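PDB 2I5I: UPF0249 protein EF_3048 from Enterococcus faecalis, which probably removes acetyl groups from acetylated carbohydrates in a magnesium-dependent reaction, a step in the breakdown of oligosaccharides, and works as a homodimer. Local coordinates for residues A[23-26]-A[27-31]; A[240-243]-A[244-248]. All blocks are in the same frame, centred on the assembly; numbering follows the deposited sequence.

Contact 1 (A[23-26]-A[27-31])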
loop_
_atom_site.group_PDB
_atom_site.type_symbol
_atom_site.label_atom_id
_atom_site.label_comp_id
_atom_site.label_asym_id
_atom_site.label_seq_id
_atom_site.Cartn_x
_atom_site.Cartn_y
_atom_site.Cartn_z
ATOM N N GLY A 23 -7.715 19.310 1.673
ATOM C CA GLY A 23 -7.380 20.353 2.627
ATOM C C GLY A 23 -7.465 19.855 4.060
ATOM O O GLY A 23 -6.612 20.181 4.876
ATOM N N ILE A 24 -8.492 19.051 4.357
ATOM C CA ILE A 24 -8.538 18.460 5.700
ATOM C C ILE A 24 -7.367 17.539 5.958
ATOM O O ILE A 24 -6.725 17.588 7.009
ATOM C CB ILE A 24 -9.872 17.718 5.901
ATOM C CG1 ILE A 24 -11.044 18.707 5.993
ATOM C CG2 ILE A 24 -9.852 16.832 7.122
ATOM C CD1 ILE A 24 -12.391 18.097 5.720
ATOM N N ILE A 25 -7.032 16.671 4.988
ATOM C CA ILE A 25 -5.890 15.779 5.190
ATOM C C ILE A 25 -4.621 16.560 5.469
ATOM O O ILE A 25 -3.830 16.159 6.329
ATOM C CB ILE A 25 -5.757 14.828 3.979
ATOM C CG1 ILE A 25 -6.865 13.782 3.943
ATOM C CG2 ILE A 25 -4.382 14.165 3.939
ATOM C CD1 ILE A 25 -6.964 12.881 2.727
ATOM N N GLU A 26 -4.404 17.682 4.789
ATOM C CA GLU A 26 -3.241 18.536 5.027
ATOM C C GLU A 26 -3.161 19.072 6.456
ATOM O O GLU A 26 -2.141 19.081 7.124
ATOM C CB GLU A 26 -3.295 19.694 4.028
ATOM C CG GLU A 26 -2.103 20.623 4.082
ATOM C CD GLU A 26 -0.781 20.061 3.603
ATOM O OE1 GLU A 26 -0.734 18.978 2.979
ATOM O OE2 GLU A 26 0.254 20.730 3.860
ATOM N N ALA A 27 -4.313 19.576 6.887
ATOM C CA ALA A 27 -4.475 20.155 8.213
ATOM C C ALA A 27 -4.237 19.121 9.300
ATOM O O ALA A 27 -3.797 19.458 10.396
ATOM C CB ALA A 27 -5.890 20.745 8.289
ATOM N N HIS A 28 -4.511 17.851 9.015
ATOM C CA HIS A 28 -4.205 16.803 9.985
ATOM C C HIS A 28 -2.732 16.423 9.955
ATOM O O HIS A 28 -2.047 16.397 10.986
ATOM C CB HIS A 28 -5.070 15.576 9.715
ATOM C CG HIS A 28 -4.677 14.324 10.413
ATOM N ND1 HIS A 28 -4.873 14.155 11.769
ATOM C CD2 HIS A 28 -4.098 13.179 9.989
ATOM C CE1 HIS A 28 -4.433 12.972 12.145
ATOM N NE2 HIS A 28 -3.962 12.348 11.082
ATOM N N LYS A 29 -2.227 16.134 8.760
ATOM C CA LYS A 29 -0.886 15.561 8.623
ATOM C C LYS A 29 0.203 16.574 8.947
ATOM O O LYS A 29 1.222 16.169 9.507
ATOM C CB LYS A 29 -0.705 14.991 7.210
ATOM C CG LYS A 29 -1.515 13.723 6.963
ATOM C CD LYS A 29 -1.345 13.221 5.536
ATOM C CE LYS A 29 -0.280 12.135 5.469
ATOM N NZ LYS A 29 0.245 12.003 4.066
ATOM N N ARG A 30 0.007 17.838 8.602
ATOM C CA ARG A 30 0.941 18.910 8.859
ATOM C C ARG A 30 0.531 19.812 10.014
ATOM O O ARG A 30 1.220 20.763 10.362
ATOM C CB ARG A 30 1.078 19.807 7.598
ATOM C CG ARG A 30 2.468 20.437 7.521
ATOM C CD ARG A 30 2.571 21.489 6.416
ATOM N NE ARG A 30 2.412 20.845 5.117
ATOM C CZ ARG A 30 3.345 20.163 4.466
ATOM N NH1 ARG A 30 4.565 20.004 4.951
ATOM N NH2 ARG A 30 3.061 19.622 3.285
ATOM N N GLY A 31 -0.634 19.575 10.620
ATOM C CA GLY A 31 -1.221 20.548 11.525
ATOM C C GLY A 31 -1.875 19.879 12.730
ATOM O O GLY A 31 -1.548 18.747 13.060
#
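G23 opens the contact by taking the amide of A27 onto its carbonyl oxygen, an i to i+4 bond near the C-terminal end of helix 18-29. This helix lies between strands 6-11 and 35-38 of the parallel sheet of this YdjC-family protein. I24 accepts from H28 N through its own carbonyl, while its side chain packs on F14. I25 O receives K29 N at 2.9 Å and a weak second bond from H28 N. Beside it the I25 and K29 side chains run the same way: the CG2 branch of I25 lies alongside the lysine's methylene chain, 3.6 Å from K29 CD. I25 also touches S51 and S55 of helix 45-55, and F14.

E26 does most of the side-chain work. Its CG stands opposite the backbone N (chi1 -176°) and the chain then bends at CG, bringing the carboxylate alongside R30. Through R30 N to E26 O the same two residues also share a backbone bond. The guanidinium has a further salt bridge to E47 of a second subunit, so the helix end lies at a subunit interface, consistent with the homodimer. Within the E26-R30 salt bridge, R30 NE meets E26 OE2 on the syn side but 30° out of the carboxylate plane, at a short 2.5 Å, the carboxylate and guanidinium planes being 39° apart. R30 NH2 adds a weak bond to E26 OE2 at 3.1 Å.

Contact 2 (A[240-243]-A[244-248])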
loop_
_atom_site.group_PDB
_atom_site.type_symbol
_atom_site.label_atom_id
_atom_site.label_comp_id
_atom_site.label_asym_id
_atom_site.label_seq_id
_atom_site.Cartn_x
_atom_site.Cartn_y
_atom_site.Cartn_z
ATOM N N THR A 240 -1.964 24.651 10.584
ATOM C CA THR A 240 -0.684 24.009 10.333
ATOM C C THR A 240 0.490 24.881 10.773
ATOM O O THR A 240 1.654 24.518 10.550
ATOM C CB THR A 240 -0.513 23.684 8.830
ATOM O OG1 THR A 240 -0.571 24.920 8.116
ATOM C CG2 THR A 240 -1.637 22.819 8.317
ATOM N N SER A 241 0.208 26.020 11.407
ATOM C CA SER A 241 1.259 26.930 11.846
ATOM C C SER A 241 2.007 26.434 13.072
ATOM O O SER A 241 1.475 25.771 13.959
ATOM C CB SER A 241 0.684 28.329 12.092
ATOM O OG SER A 241 -0.179 28.417 13.213
ATOM N N GLN A 242 3.307 26.755 13.134
ATOM C CA GLN A 242 4.128 26.448 14.289
ATOM C C GLN A 242 3.607 27.092 15.571
ATOM O O GLN A 242 3.698 26.497 16.644
ATOM C CB GLN A 242 5.569 26.926 14.051
ATOM C CG GLN A 242 6.535 26.376 15.101
ATOM C CD GLN A 242 7.353 25.236 14.515
ATOM O OE1 GLN A 242 8.282 25.502 13.750
ATOM N NE2 GLN A 242 7.019 23.999 14.872
ATOM N N GLU A 243 3.074 28.301 15.462
ATOM C CA GLU A 243 2.556 29.023 16.616
ATOM C C GLU A 243 1.414 28.264 17.271
ATOM O O GLU A 243 1.327 28.136 18.491
ATOM C CB GLU A 243 2.046 30.408 16.208
ATOM C CG GLU A 243 1.538 31.185 17.418
ATOM C CD GLU A 243 1.206 32.629 17.081
ATOM O OE1 GLU A 243 1.249 32.970 15.879
ATOM O OE2 GLU A 243 0.910 33.411 18.011
ATOM N N VAL A 244 0.523 27.741 16.428
ATOM C CA VAL A 244 -0.589 26.980 16.995
ATOM C C VAL A 244 -0.094 25.725 17.676
ATOM O O VAL A 244 -0.466 25.466 18.822
ATOM C CB VAL A 244 -1.626 26.639 15.907
ATOM C CG1 VAL A 244 -2.671 25.700 16.484
ATOM C CG2 VAL A 244 -2.207 27.932 15.363
ATOM N N LYS A 245 0.756 24.941 17.005
ATOM C CA LYS A 245 1.287 23.735 17.633
ATOM C C LYS A 245 1.976 24.060 18.954
ATOM O O LYS A 245 1.719 23.379 19.950
ATOM C CB LYS A 245 2.259 23.012 16.691
ATOM C CG LYS A 245 1.525 22.446 15.478
ATOM C CD LYS A 245 2.496 21.815 14.494
ATOM C CE LYS A 245 1.810 21.528 13.166
ATOM N NZ LYS A 245 2.578 22.056 12.002
ATOM N N GLU A 246 2.818 25.088 18.964
ATOM C CA GLU A 246 3.514 25.460 20.199
ATOM C C GLU A 246 2.540 25.845 21.308
ATOM O O GLU A 246 2.761 25.487 22.472
ATOM C CB GLU A 246 4.512 26.597 19.922
ATOM C CG GLU A 246 5.824 26.049 19.363
ATOM C CD GLU A 246 6.751 27.087 18.775
ATOM O OE1 GLU A 246 6.500 28.297 18.964
ATOM O OE2 GLU A 246 7.736 26.650 18.128
ATOM N N ALA A 247 1.472 26.556 20.973
ATOM C CA ALA A 247 0.515 27.026 21.978
ATOM C C ALA A 247 -0.118 25.864 22.729
ATOM O O ALA A 247 -0.268 25.878 23.958
ATOM C CB ALA A 247 -0.580 27.870 21.360
ATOM N N ILE A 248 -0.507 24.834 21.977
ATOM C CA ILE A 248 -1.129 23.673 22.639
ATOM C C ILE A 248 -0.113 23.033 23.567
ATOM O O ILE A 248 -0.392 22.663 24.711
ATOM C CB ILE A 248 -1.677 22.726 21.559
ATOM C CG1 ILE A 248 -3.004 23.255 20.987
ATOM C CG2 ILE A 248 -1.801 21.289 22.028
ATOM C CD1 ILE A 248 -3.220 22.974 19.518
#
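K245 reaches back along the first turn of helix 242-250 to the carbonyl of T240, just before the helix begins. Its CG lies opposite its own carbonyl carbon (chi1 -67°), and the chain runs extended past S241 O until a bend at the last torsion carries the ammonium to T240. K245 NZ sits 3.0 Å from T240 O, well above the carbonyl plane rather than on a lone pair. The same nitrogen probably also bonds R30 O, its closer partner, and so would bridge two backbone carbonyls.

S241 is the N-cap. With chi1 at 69° its hydroxyl stands between backbone N and carbonyl carbon, where it can accept from V244 N. The capping bond is weak, with 3.4 Å from V244 N to S241 OG, and the hydroxyl has a stronger partner in I238 O of the preceding helix. The CG2 branch of V244, set beside its own backbone N, comes tight against the hydroxyl, V244 CG2 to S241 OG being only 3.0 Å.

On the exposed side Q242 and E246 cross at an angle, though their amide and carboxylate planes are only 7° apart. The touch is made by the aliphatic part of the glutamine: Q242 CG is 3.3 Å from E246 OE2. Beneath them E246 N bonds Q242 O at 2.9 Å, and A247 N similarly bonds E243 O, continuing the helix.

V244, A247 and I248 are buried: A247 and I248 pack on L198 of helix 191-203, A247 also on L195, while the exposed E243 touches T191 at the start of that helix. V244, K245 and I248 meet V32 in the loop between helix 18-29 and strand 35-38.

From the N terminus, contact 1 comes first, in the closing turns of helix 18-29 where the chain leaves for strand 35-38. Contact 2 follows some 210 residues later, after helix 231-239, at the start of helix 242-250, which leads to strand 254-256. Each closes just a local helical turn, and they stand in series, neither nested nor crossed. Their centres are 13 Å apart, yet they meet directly: A27 CA packs on T240 CG2 at 3.9 Å, and G31 CA on K245 CE at 3.6 Å. The C-terminal end of one helix thus abuts the N-terminal end of the other, joining an early and a late element of the sheet's helical cover.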